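Local coordinates for p450 cytochrome, putative (Rippkaea orientalis, PDB 6Y01), which probably binds and carries the molybdenum cofactor (Moco) as a carrier protein with a Rossmann fold, at residues C115-G120 / N139-S144; E124-L129 / E146-L151; A43-V48 / N164-I169; G65-K68 / L72-G75; I93-G98 / N102-L107. All blocks are in the same frame, centred on the assembly; numbering follows the deposited sequence.

Contact 1: residues C115-G120 / N139-S144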
# COMPACT_ATOMS: atom_id res chain seq x y z
N CYS D 115 7.22 -21.53 -7.70
CA CYS D 115 6.86 -22.83 -8.24
C CYS D 115 6.19 -22.58 -9.58
O CYS D 115 5.00 -22.26 -9.63
CB CYS D 115 5.97 -23.54 -7.22
SG CYS D 115 5.41 -25.17 -7.69
N GLY D 116 6.96 -22.72 -10.65
CA GLY D 116 6.58 -22.29 -11.99
C GLY D 116 6.91 -20.82 -12.21
O GLY D 116 7.48 -20.14 -11.35
N ILE D 117 6.52 -20.30 -13.34
CA ILE D 117 6.87 -18.91 -13.74
C ILE D 117 5.69 -18.31 -14.48
O ILE D 117 4.90 -19.00 -15.12
CB ILE D 117 8.16 -18.92 -14.57
CG1 ILE D 117 8.74 -17.51 -14.67
CG2 ILE D 117 7.87 -19.53 -15.92
CD1 ILE D 117 9.32 -17.03 -13.34
N GLY D 118 5.57 -17.03 -14.38
CA GLY D 118 4.53 -16.21 -14.99
C GLY D 118 4.87 -14.75 -14.62
O GLY D 118 5.83 -14.51 -13.86
N LEU D 119 4.08 -13.80 -15.09
CA LEU D 119 4.39 -12.39 -14.85
C LEU D 119 4.30 -12.04 -13.36
O LEU D 119 5.18 -11.35 -12.83
CB LEU D 119 3.46 -11.56 -15.71
CG LEU D 119 3.76 -11.60 -17.21
CD1 LEU D 119 2.64 -10.95 -17.99
CD2 LEU D 119 5.07 -10.82 -17.50
N GLY D 120 3.24 -12.46 -12.68
CA GLY D 120 3.12 -12.09 -11.26
C GLY D 120 4.23 -12.70 -10.46
O GLY D 120 4.82 -12.05 -9.59
N ASN D 139 11.31 -24.59 -11.23
CA ASN D 139 10.68 -24.39 -12.54
C ASN D 139 11.58 -24.94 -13.62
O ASN D 139 12.72 -25.33 -13.33
CB ASN D 139 10.34 -22.93 -12.81
CG ASN D 139 11.53 -22.02 -12.97
OD1 ASN D 139 12.49 -22.34 -13.68
ND2 ASN D 139 11.47 -20.93 -12.24
N ASP D 140 11.05 -24.94 -14.84
CA ASP D 140 11.76 -25.44 -16.03
C ASP D 140 12.04 -24.29 -16.98
O ASP D 140 12.00 -24.52 -18.18
CB ASP D 140 10.95 -26.56 -16.70
CG ASP D 140 10.87 -27.79 -15.82
OD1 ASP D 140 11.93 -28.14 -15.23
OD2 ASP D 140 9.75 -28.37 -15.69
N ASP D 141 12.30 -23.09 -16.44
CA ASP D 141 12.55 -21.87 -17.24
C ASP D 141 14.00 -21.42 -17.07
O ASP D 141 14.30 -20.63 -16.17
CB ASP D 141 11.59 -20.75 -16.85
CG ASP D 141 11.65 -19.58 -17.81
OD1 ASP D 141 11.35 -19.78 -18.96
OD2 ASP D 141 12.09 -18.48 -17.39
N LEU D 142 14.87 -21.87 -17.97
CA LEU D 142 16.31 -21.56 -17.88
C LEU D 142 16.58 -20.07 -18.05
O LEU D 142 17.52 -19.58 -17.41
CB LEU D 142 17.06 -22.40 -18.92
CG LEU D 142 16.98 -23.90 -18.73
CD1 LEU D 142 17.73 -24.58 -19.86
CD2 LEU D 142 17.51 -24.31 -17.35
N LEU D 143 15.78 -19.35 -18.84
CA LEU D 143 15.96 -17.89 -19.03
C LEU D 143 15.81 -17.16 -17.70
O LEU D 143 16.70 -16.34 -17.36
CB LEU D 143 14.94 -17.30 -20.01
CG LEU D 143 15.21 -17.41 -21.49
CD1 LEU D 143 14.07 -16.74 -22.25
CD2 LEU D 143 16.52 -16.78 -21.84
N SER D 144 14.71 -17.41 -16.98
CA SER D 144 14.45 -16.76 -15.68
C SER D 144 15.55 -17.14 -14.69
O SER D 144 15.95 -16.27 -13.92
CB SER D 144 13.05 -17.06 -15.12
OG SER D 144 12.91 -18.42 -14.72

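Contact 2: residues E124-L129 / E146-L151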
# COMPACT_ATOMS: atom_id res chain seq x y z
N GLU D 124 7.21 -11.02 -8.03
CA GLU D 124 7.48 -11.38 -6.64
C GLU D 124 8.91 -11.84 -6.42
O GLU D 124 9.51 -11.47 -5.42
CB GLU D 124 6.51 -12.49 -6.18
CG GLU D 124 5.16 -11.91 -6.03
CD GLU D 124 4.14 -12.63 -5.27
OE1 GLU D 124 4.58 -13.33 -4.25
OE2 GLU D 124 2.95 -12.39 -5.54
N VAL D 125 9.43 -12.65 -7.33
CA VAL D 125 10.85 -13.07 -7.21
C VAL D 125 11.75 -11.83 -7.24
O VAL D 125 12.65 -11.76 -6.44
CB VAL D 125 11.22 -14.06 -8.29
CG1 VAL D 125 12.71 -14.32 -8.34
CG2 VAL D 125 10.47 -15.38 -8.10
N ALA D 126 11.49 -10.93 -8.18
CA ALA D 126 12.32 -9.72 -8.30
C ALA D 126 12.28 -8.93 -6.99
O ALA D 126 13.34 -8.49 -6.49
CB ALA D 126 11.89 -8.91 -9.50
N LEU D 127 11.08 -8.71 -6.45
CA LEU D 127 10.93 -7.97 -5.17
C LEU D 127 11.62 -8.71 -4.02
O LEU D 127 12.23 -8.11 -3.17
CB LEU D 127 9.45 -7.72 -4.85
CG LEU D 127 8.74 -6.74 -5.78
CD1 LEU D 127 7.22 -6.78 -5.55
CD2 LEU D 127 9.26 -5.35 -5.58
N ALA D 128 11.45 -10.04 -3.96
CA ALA D 128 12.12 -10.79 -2.90
C ALA D 128 13.63 -10.63 -2.98
O ALA D 128 14.27 -10.36 -1.96
CB ALA D 128 11.74 -12.26 -2.99
N LEU D 129 14.20 -10.78 -4.17
CA LEU D 129 15.67 -10.63 -4.31
C LEU D 129 16.11 -9.19 -4.03
O LEU D 129 17.13 -9.02 -3.41
CB LEU D 129 16.05 -11.06 -5.72
CG LEU D 129 15.91 -12.56 -6.00
CD1 LEU D 129 16.11 -12.84 -7.47
CD2 LEU D 129 16.87 -13.37 -5.17
N GLU D 146 18.75 -17.95 -15.24
CA GLU D 146 19.99 -17.22 -15.60
C GLU D 146 19.83 -15.73 -15.26
O GLU D 146 20.72 -15.13 -14.65
CB GLU D 146 20.29 -17.41 -17.09
N LEU D 147 18.70 -15.14 -15.63
CA LEU D 147 18.48 -13.70 -15.38
C LEU D 147 18.55 -13.39 -13.88
O LEU D 147 19.26 -12.46 -13.47
CB LEU D 147 17.13 -13.29 -15.96
CG LEU D 147 16.82 -11.80 -15.83
CD1 LEU D 147 17.92 -10.89 -16.40
CD2 LEU D 147 15.52 -11.51 -16.55
N PHE D 148 17.85 -14.17 -13.06
CA PHE D 148 17.85 -13.91 -11.61
C PHE D 148 19.21 -14.21 -10.98
O PHE D 148 19.58 -13.52 -10.04
CB PHE D 148 16.71 -14.68 -10.95
CG PHE D 148 15.38 -14.04 -11.19
CD1 PHE D 148 15.17 -12.70 -10.91
CD2 PHE D 148 14.31 -14.78 -11.65
CE1 PHE D 148 13.96 -12.10 -11.10
CE2 PHE D 148 13.08 -14.19 -11.85
CZ PHE D 148 12.90 -12.86 -11.56
N ALA D 149 19.93 -15.22 -11.45
CA ALA D 149 21.28 -15.52 -10.95
C ALA D 149 22.16 -14.29 -11.22
O ALA D 149 22.88 -13.85 -10.33
CB ALA D 149 21.85 -16.77 -11.59
N ASN D 150 22.05 -13.72 -12.41
CA ASN D 150 22.88 -12.55 -12.79
C ASN D 150 22.53 -11.34 -11.90
O ASN D 150 23.44 -10.74 -11.31
CB ASN D 150 22.69 -12.18 -14.26
CG ASN D 150 23.25 -13.20 -15.22
OD1 ASN D 150 23.98 -14.11 -14.83
ND2 ASN D 150 22.90 -13.05 -16.49
N LEU D 151 21.24 -11.03 -11.78
CA LEU D 151 20.80 -9.81 -11.06
C LEU D 151 20.98 -9.95 -9.56
O LEU D 151 21.02 -8.91 -8.88
CB LEU D 151 19.35 -9.48 -11.40
CG LEU D 151 19.13 -8.98 -12.83
CD1 LEU D 151 17.68 -8.76 -13.09
CD2 LEU D 151 19.96 -7.74 -13.14

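Contact 3: residues A43-V48 / N164-I169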
# COMPACT_ATOMS: atom_id res chain seq x y z
N ALA D 43 3.84 -28.14 5.61
CA ALA D 43 2.99 -28.42 6.77
C ALA D 43 3.59 -29.55 7.62
O ALA D 43 3.52 -29.44 8.85
CB ALA D 43 1.61 -28.75 6.30
N LEU D 44 4.19 -30.54 6.98
CA LEU D 44 4.69 -31.70 7.77
C LEU D 44 5.91 -31.28 8.61
O LEU D 44 6.20 -31.92 9.61
CB LEU D 44 5.04 -32.87 6.85
CG LEU D 44 3.82 -33.58 6.27
CD1 LEU D 44 4.24 -34.51 5.15
CD2 LEU D 44 3.03 -34.34 7.35
N GLU D 45 6.59 -30.21 8.23
CA GLU D 45 7.71 -29.66 9.02
C GLU D 45 7.19 -28.80 10.19
O GLU D 45 8.03 -28.33 11.01
CB GLU D 45 8.62 -28.80 8.13
CG GLU D 45 9.35 -29.58 7.09
CD GLU D 45 10.33 -30.61 7.64
OE1 GLU D 45 10.83 -30.43 8.80
OE2 GLU D 45 10.56 -31.62 6.95
N GLY D 46 5.90 -28.52 10.25
CA GLY D 46 5.35 -27.59 11.24
C GLY D 46 5.52 -26.14 10.84
O GLY D 46 5.42 -25.26 11.69
N TRP D 47 5.79 -25.90 9.57
CA TRP D 47 5.97 -24.53 9.03
C TRP D 47 4.63 -23.97 8.59
O TRP D 47 3.70 -24.72 8.32
CB TRP D 47 6.97 -24.55 7.90
CG TRP D 47 8.33 -25.04 8.29
CD1 TRP D 47 8.86 -25.17 9.54
CD2 TRP D 47 9.34 -25.49 7.39
NE1 TRP D 47 10.15 -25.65 9.47
CE2 TRP D 47 10.46 -25.85 8.16
CE3 TRP D 47 9.40 -25.63 6.00
CZ2 TRP D 47 11.61 -26.38 7.60
CZ3 TRP D 47 10.53 -26.18 5.46
CH2 TRP D 47 11.64 -26.52 6.24
N VAL D 48 4.57 -22.65 8.47
CA VAL D 48 3.37 -21.96 8.01
C VAL D 48 3.51 -21.72 6.51
O VAL D 48 4.62 -21.29 6.05
CB VAL D 48 3.18 -20.67 8.79
CG1 VAL D 48 2.00 -19.89 8.27
CG2 VAL D 48 3.02 -20.98 10.27
N ASN D 164 13.81 -31.20 -2.37
CA ASN D 164 15.05 -30.39 -2.40
C ASN D 164 14.75 -28.98 -1.88
O ASN D 164 15.59 -28.42 -1.18
CB ASN D 164 15.63 -30.39 -3.81
CG ASN D 164 16.95 -29.66 -3.93
OD1 ASN D 164 17.16 -28.92 -4.89
ND2 ASN D 164 17.87 -29.92 -3.01
N CYS D 165 13.58 -28.42 -2.18
CA CYS D 165 13.19 -27.12 -1.59
C CYS D 165 13.25 -27.19 -0.06
O CYS D 165 13.76 -26.24 0.55
CB CYS D 165 11.79 -26.69 -1.98
SG CYS D 165 11.59 -26.32 -3.73
N ILE D 166 12.71 -28.25 0.53
CA ILE D 166 12.69 -28.37 2.00
C ILE D 166 14.13 -28.46 2.51
O ILE D 166 14.44 -27.80 3.52
CB ILE D 166 11.85 -29.59 2.45
CG1 ILE D 166 10.43 -29.51 1.90
CG2 ILE D 166 11.88 -29.73 3.95
CD1 ILE D 166 9.62 -28.31 2.36
N GLU D 167 14.98 -29.25 1.85
CA GLU D 167 16.40 -29.38 2.24
C GLU D 167 17.07 -27.99 2.22
O GLU D 167 17.77 -27.62 3.19
CB GLU D 167 17.17 -30.30 1.30
N LEU D 168 16.79 -27.21 1.16
CA LEU D 168 17.41 -25.88 1.02
C LEU D 168 16.91 -24.97 2.14
O LEU D 168 17.70 -24.27 2.74
CB LEU D 168 17.12 -25.30 -0.36
CG LEU D 168 17.85 -25.96 -1.52
CD1 LEU D 168 17.27 -25.48 -2.84
CD2 LEU D 168 19.34 -25.64 -1.46
N ILE D 169 15.61 -24.99 2.40
CA ILE D 169 15.06 -24.16 3.50
C ILE D 169 15.76 -24.48 4.81
O ILE D 169 16.11 -23.57 5.53
CB ILE D 169 13.54 -24.32 3.61
CG1 ILE D 169 12.86 -23.74 2.36
CG2 ILE D 169 13.03 -23.70 4.91
CD1 ILE D 169 11.41 -24.18 2.24

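Contact 4: residues G65-K68 / L72-G75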
# COMPACT_ATOMS: atom_id res chain seq x y z
N GLY D 65 -2.57 -28.75 -0.27
CA GLY D 65 -1.52 -29.65 0.21
C GLY D 65 -1.24 -29.47 1.68
O GLY D 65 -1.17 -30.43 2.45
N ALA D 66 -1.08 -28.22 2.09
CA ALA D 66 -0.78 -27.89 3.49
C ALA D 66 -1.97 -28.34 4.34
O ALA D 66 -1.76 -28.89 5.43
CB ALA D 66 -0.47 -26.40 3.67
N LYS D 67 -3.19 -28.07 3.89
CA LYS D 67 -4.35 -28.47 4.71
C LYS D 67 -4.48 -29.98 4.84
O LYS D 67 -4.88 -30.49 5.90
CB LYS D 67 -5.64 -27.88 4.14
CG LYS D 67 -5.76 -26.37 4.29
CD LYS D 67 -5.34 -25.86 5.65
CE LYS D 67 -6.14 -26.40 6.80
NZ LYS D 67 -5.59 -25.89 8.09
N LYS D 68 -4.09 -30.71 3.79
CA LYS D 68 -4.14 -32.18 3.83
C LYS D 68 -3.24 -32.66 4.96
O LYS D 68 -3.57 -33.66 5.61
CB LYS D 68 -3.67 -32.78 2.50
CG LYS D 68 -3.70 -34.30 2.46
CD LYS D 68 -3.01 -34.88 1.24
N LEU D 72 -1.08 -24.77 8.93
CA LEU D 72 -1.72 -23.44 8.89
C LEU D 72 -1.38 -22.75 7.57
O LEU D 72 -0.21 -22.80 7.12
CB LEU D 72 -1.20 -22.61 10.04
CG LEU D 72 -1.79 -21.22 10.19
CD1 LEU D 72 -3.27 -21.26 10.53
CD2 LEU D 72 -1.01 -20.45 11.24
N THR D 73 -2.39 -22.19 6.98
CA THR D 73 -2.26 -21.45 5.72
C THR D 73 -2.69 -19.99 5.88
O THR D 73 -3.72 -19.69 6.43
CB THR D 73 -3.04 -22.12 4.60
OG1 THR D 73 -4.42 -22.16 4.99
CG2 THR D 73 -2.51 -23.51 4.33
N ILE D 74 -1.87 -19.09 5.31
CA ILE D 74 -2.13 -17.64 5.32
C ILE D 74 -2.26 -17.21 3.86
O ILE D 74 -1.43 -17.64 3.02
CB ILE D 74 -0.95 -16.87 5.92
CG1 ILE D 74 -0.43 -17.42 7.23
CG2 ILE D 74 -1.34 -15.38 6.04
CD1 ILE D 74 -1.43 -17.48 8.36
N GLY D 75 -3.29 -16.43 3.59
CA GLY D 75 -3.44 -15.87 2.24
C GLY D 75 -3.42 -14.35 2.31
O GLY D 75 -4.13 -13.77 3.11

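Contact 5: residues I93-G98 / N102-L107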
# COMPACT_ATOMS: atom_id res chain seq x y z
N ILE D 93 -5.74 -12.44 4.98
CA ILE D 93 -5.31 -11.04 5.19
C ILE D 93 -5.81 -10.27 3.98
O ILE D 93 -5.36 -10.53 2.87
CB ILE D 93 -3.79 -10.96 5.34
CG1 ILE D 93 -3.26 -11.86 6.43
CG2 ILE D 93 -3.33 -9.50 5.51
CD1 ILE D 93 -3.81 -11.58 7.79
N VAL D 94 -6.74 -9.38 4.21
CA VAL D 94 -7.45 -8.67 3.12
C VAL D 94 -6.75 -7.30 2.97
O VAL D 94 -6.79 -6.53 3.89
CB VAL D 94 -8.93 -8.47 3.44
CG1 VAL D 94 -9.65 -7.75 2.32
CG2 VAL D 94 -9.58 -9.85 3.73
N THR D 95 -6.08 -7.10 1.83
CA THR D 95 -5.22 -5.90 1.73
C THR D 95 -5.90 -4.76 1.01
O THR D 95 -5.52 -3.62 1.29
CB THR D 95 -3.88 -6.21 1.09
OG1 THR D 95 -3.99 -6.39 -0.31
CG2 THR D 95 -3.16 -7.35 1.78
N GLY D 96 -6.73 -5.00 0.02
CA GLY D 96 -7.28 -3.97 -0.83
C GLY D 96 -6.18 -3.26 -1.65
O GLY D 96 -6.43 -2.14 -2.07
N LEU D 97 -5.03 -3.90 -1.86
CA LEU D 97 -3.90 -3.24 -2.52
C LEU D 97 -3.66 -3.73 -3.94
O LEU D 97 -2.74 -3.22 -4.59
CB LEU D 97 -2.63 -3.51 -1.72
CG LEU D 97 -2.62 -3.06 -0.27
CD1 LEU D 97 -1.31 -3.53 0.34
CD2 LEU D 97 -2.77 -1.58 -0.13
N GLY D 98 -4.49 -4.62 -4.46
CA GLY D 98 -4.18 -5.19 -5.77
C GLY D 98 -2.80 -5.83 -5.82
O GLY D 98 -2.32 -6.39 -4.84
N ASN D 102 2.10 -7.82 -3.40
CA ASN D 102 3.20 -8.75 -3.67
C ASN D 102 4.36 -8.46 -2.70
O ASN D 102 5.07 -9.36 -2.28
CB ASN D 102 3.61 -8.65 -5.16
CG ASN D 102 2.54 -9.15 -6.11
OD1 ASN D 102 1.49 -9.49 -5.68
ND2 ASN D 102 2.81 -9.21 -7.43
N ASN D 103 4.56 -7.18 -2.35
CA ASN D 103 5.68 -6.82 -1.47
C ASN D 103 5.44 -7.37 -0.06
O ASN D 103 6.38 -7.76 0.60
CB ASN D 103 6.00 -5.31 -1.48
CG ASN D 103 7.46 -5.04 -1.16
OD1 ASN D 103 8.40 -5.64 -1.70
ND2 ASN D 103 7.68 -4.06 -0.30
N ILE D 104 4.18 -7.40 0.38
CA ILE D 104 3.85 -7.97 1.70
C ILE D 104 4.17 -9.46 1.70
O ILE D 104 4.76 -9.94 2.68
CB ILE D 104 2.37 -7.74 2.03
CG1 ILE D 104 2.06 -6.24 2.02
CG2 ILE D 104 2.04 -8.40 3.36
CD1 ILE D 104 0.63 -5.93 2.25
N ASN D 105 3.84 -10.13 0.59
CA ASN D 105 4.11 -11.59 0.53
C ASN D 105 5.58 -11.85 0.79
O ASN D 105 5.98 -12.73 1.50
CB ASN D 105 3.76 -12.19 -0.84
CG ASN D 105 2.28 -12.09 -1.21
OD1 ASN D 105 1.52 -11.65 -0.45
ND2 ASN D 105 1.92 -12.40 -2.47
N VAL D 106 6.43 -11.03 0.13
CA VAL D 106 7.89 -11.31 0.20
C VAL D 106 8.49 -10.84 1.51
O VAL D 106 9.32 -11.55 2.07
CB VAL D 106 8.65 -10.92 -1.06
CG1 VAL D 106 8.01 -11.56 -2.31
CG2 VAL D 106 8.76 -9.44 -1.14
N LEU D 107 8.05 -9.69 2.02
CA LEU D 107 8.60 -9.21 3.29
C LEU D 107 8.21 -10.13 4.46
O LEU D 107 8.93 -10.20 5.45
CB LEU D 107 8.11 -7.80 3.57
CG LEU D 107 8.71 -6.71 2.64
CD1 LEU D 107 8.02 -5.39 2.95
CD2 LEU D 107 10.21 -6.62 2.81

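Contact 1: residues C115-G120 / N139-S144
Gly-116 lies against Asn-139 where two neighbouring parallel strands of a Rossmann-type sheet run out into loops. Strand 111-115 and strand 135-138 each lead on into a helix, and the contact joins the two turns between strand and helix. Gly-116 gives the closest backbone approach. Its CA is 3.9 Å from Asn-139 CB. Its positive phi (86°) is a turn that a residue without a side chain reaches easily. Asn-139 ND2 and Gly-116 O are both buried here, and neither has a hydrogen-bond partner in the model.

Ile-117 carries the apolar part and puts one branch on each of two partners. CG2 touches Asp-141 CB at 4.0 Å, and the two side chains cross at about a right angle. The other branch has CG1 anti to the backbone N (chi1 -165°). CD1 at its end is 4.1 Å from both CB and OG of Ser-144.

Gly-118 follows at the N-cap position of helix 119-130, and Leu-119 starts the first turn. Leu-119 packs on Leu-151 of the second subunit.

The opposing loop is held by its own bonds. Asp-141 is the N-cap of helix 142-151. Asn-139 OD1 accepts from Asp-141 N at 2.9 Å, which makes an Asx turn, and it also bonds to Gln-145 NE2. Ser-144 OG, beside the isoleucine methyl, donates to Asp-141 O at 3.0 Å. In the Asx turn, Asp-141 N sits above the amide carbonyl of Asn-139, 42° out of its plane.

Contact 2: residues E124-L129 / E146-L151
Val-125 presses one methyl onto the ring of Phe-148. CG1 sits over the centre of one face, 3.5 Å from the ring centroid and only 10° off the ring normal. This is a CH-pi contact. The methyl lies almost evenly over the ring, with CE2 and CZ slightly nearer than the other ring atoms.

Leu-129 comes one turn later on the same helix. Its CD1 meets Phe-148 CD1 at 3.6 Å, and the two side chains cross at about a right angle. Ala-126 fills in near the far end of the ring, with CB 4.1 Å from Phe-148 CE1.

The torsions bring these groups together. Val-125 CG1 is anti to the backbone N, which turns it to the ring. Phe-148 CG is anti to its own carbonyl carbon (chi1 -76°), and the ring reaches across to the side chains of the other helix.

The segments 124-129 and 146-151 run nearly parallel, at 18°, and their axes come within 11.2 Å. Val-125 also rests on Val-135 and Leu-137 of strand 135-138, and on Ala-114 of strand 111-115. The contact therefore lies between helices 119-130 and 142-151, with the sheet beneath helix 119-130 and helix 102-108 on its other flank.

Contact 3: residues A43-V48 / N164-I169
Glu-45 and Ile-166 bring the two backbones nearest, with CA atoms 8.7 Å apart. The segment 43-48 leaves the end of helix 29-44. Gly-46 there has positive phi (81°) and closes a Schellman motif, with Gly-46 N bonded to Ala-43 O. The chain then turns through Trp-47 into strand 48-51. The segment 164-169 is helix throughout. With the backbones this far apart, side chains make the contact.

Trp-47 carries most of the contact with the outer end of its six-membered ring. CH2 is 3.4 Å from Ile-169 CG2. Here the two side chains lie alongside and run in opposite directions. CZ3 is 3.9 Å from Ile-166 CD1. The indole is also covered from within its own segment, where Glu-45 CB lies over one face, 3.4 Å above the ring plane.

In this Rossmann fold the contact ties the turn between helix 29-44 and strand 48-51 to the C-terminal helix 162-176. The indole also touches Ile-18 of strand 17-21 and Ile-42, so it is wedged between the sheet and the two helices. An alanine in place of Trp-47 would probably open a gap beside Ile-166 and Ile-169 and leave Glu-45 CB without the ring it covers.

Glu-45 bends at chi2 (-63°), which swings its carboxylate along the other helix. OE2 passes Ile-166 CG2 at 3.8 Å and makes a salt bridge with Lys-170, one turn further on. That methyl of Ile-166 is anti to its backbone N and also approaches Trp-47 CH2, at 4.0 Å.

Contact 4: residues G65-K68 / L72-G75
Thr-73 meets Ala-66 and Lys-67 across the end of a beta-alpha-beta crossover, in which strand 48-51, helix 58-68 and strand 73-77 follow one another. A short turn joins the helix to the strand, and the contact closes over it. The two segments are held together here by van der Waals contact, and together they bury 151 Å² of surface.

Leu-72 comes first. Leu-72 CA is 7.0 Å from Lys-67 CA, but the leucine side chain leaves the helix and packs on Ile-91 of the third subunit.

Thr-73 then points its CB at the helix and makes both side-chain contacts. Towards Lys-67 it offers both of its branches. Its methyl CG2 lies 3.9 Å from Lys-67 CD, and OG1 is equally far from that CD. Lys-67 bends at chi2 (-44°) and at chi3, which brings CD alongside the threonine. Its amino group goes on to bond Gly-71 O and to form a salt bridge with Asp-90.

In Thr-73 the OG1 lies between the backbone N and the carbonyl carbon (chi1 60°), and CG2 is beside the backbone N. This splits the residue into two sides. The buried hydroxyl is gripped by two backbone groups, Ala-88 O and Asp-90 N, so it both donates and accepts. The methyl is left for the helix. Ala-66 points its own CB at the strand, and the two methyl carbons, Thr-73 CG2 and Ala-66 CB, meet at 3.6 Å.

Contact 5: residues I93-G98 / N102-L107
Ile-104 reaches out of its helix with one methyl, and Leu-97 and Thr-95 meet that methyl from the loop. Leu-97 comes across it. The two side chains cross at about a right angle, and Leu-97 CD1 touches Ile-104 CD1 at 3.6 Å. Thr-95 comes head-on. It and Ile-104 meet tip to tip, with Thr-95 CG2 4.1 Å from Ile-104 CD1.

The isoleucine can do this because its chain is extended at chi2 (176°), which carries CD1 well out from the helix. The backbones stay apart, and even the nearest pair of CA atoms, Thr-95 and Ile-104, are 9.3 Å from each other.

The other branch of Thr-95 shapes the loop. OG1 accepts from Leu-97 N at 3.1 Å, an ST turn, and also bonds to Leu-77 O at the end of the neighbouring strand 73-77. The hydroxyl is buried, and both its donor and acceptor roles are used. Gly-96, inside the turn, has positive phi (64°), which lets the chain reverse there. A valine here would probably leave Leu-97 N without the hydroxyl that accepts from it, take away the side-chain bond to Leu-77 O, and set the turn freer to move.

The same side chains also serve the assembly. Ile-104 packs on Ile-93 of the third subunit, and Leu-97 meets Leu-97 of both the third and the fourth subunits.

This is the connection that follows a parallel strand of a Rossmann-type sheet. Strand 91-94, one of the two outermost strands within the chain, ends in an ST turn, and the loop beyond it leads into helix 102-108 and rests on that helix through one isoleucine.

In the fold
Contacts 2, 3, 4 and 5 are buried, while contact 1 is only partly so and lies at the loop ends of the fold. Contacts 1 and 2 share helices 119-130 and 142-151, and both adjoin the second subunit. Contact 1 joins their starts by one isoleucine and a glycine, beside a turn held by its own polar bonds. Contact 2 joins them further along, by an aromatic ring. Contact 3, an indole on isoleucines, closes the longest loop and touches contact 4 through Val-48 and Ile-74. Contact 4 sets a threonine methyl on an alanine and a lysine chain. Contact 5, on the neighbouring strand, is purely aliphatic. Contacts 2 and 5 meet at Glu-124 and Asn-105, in a weak hydrogen bond.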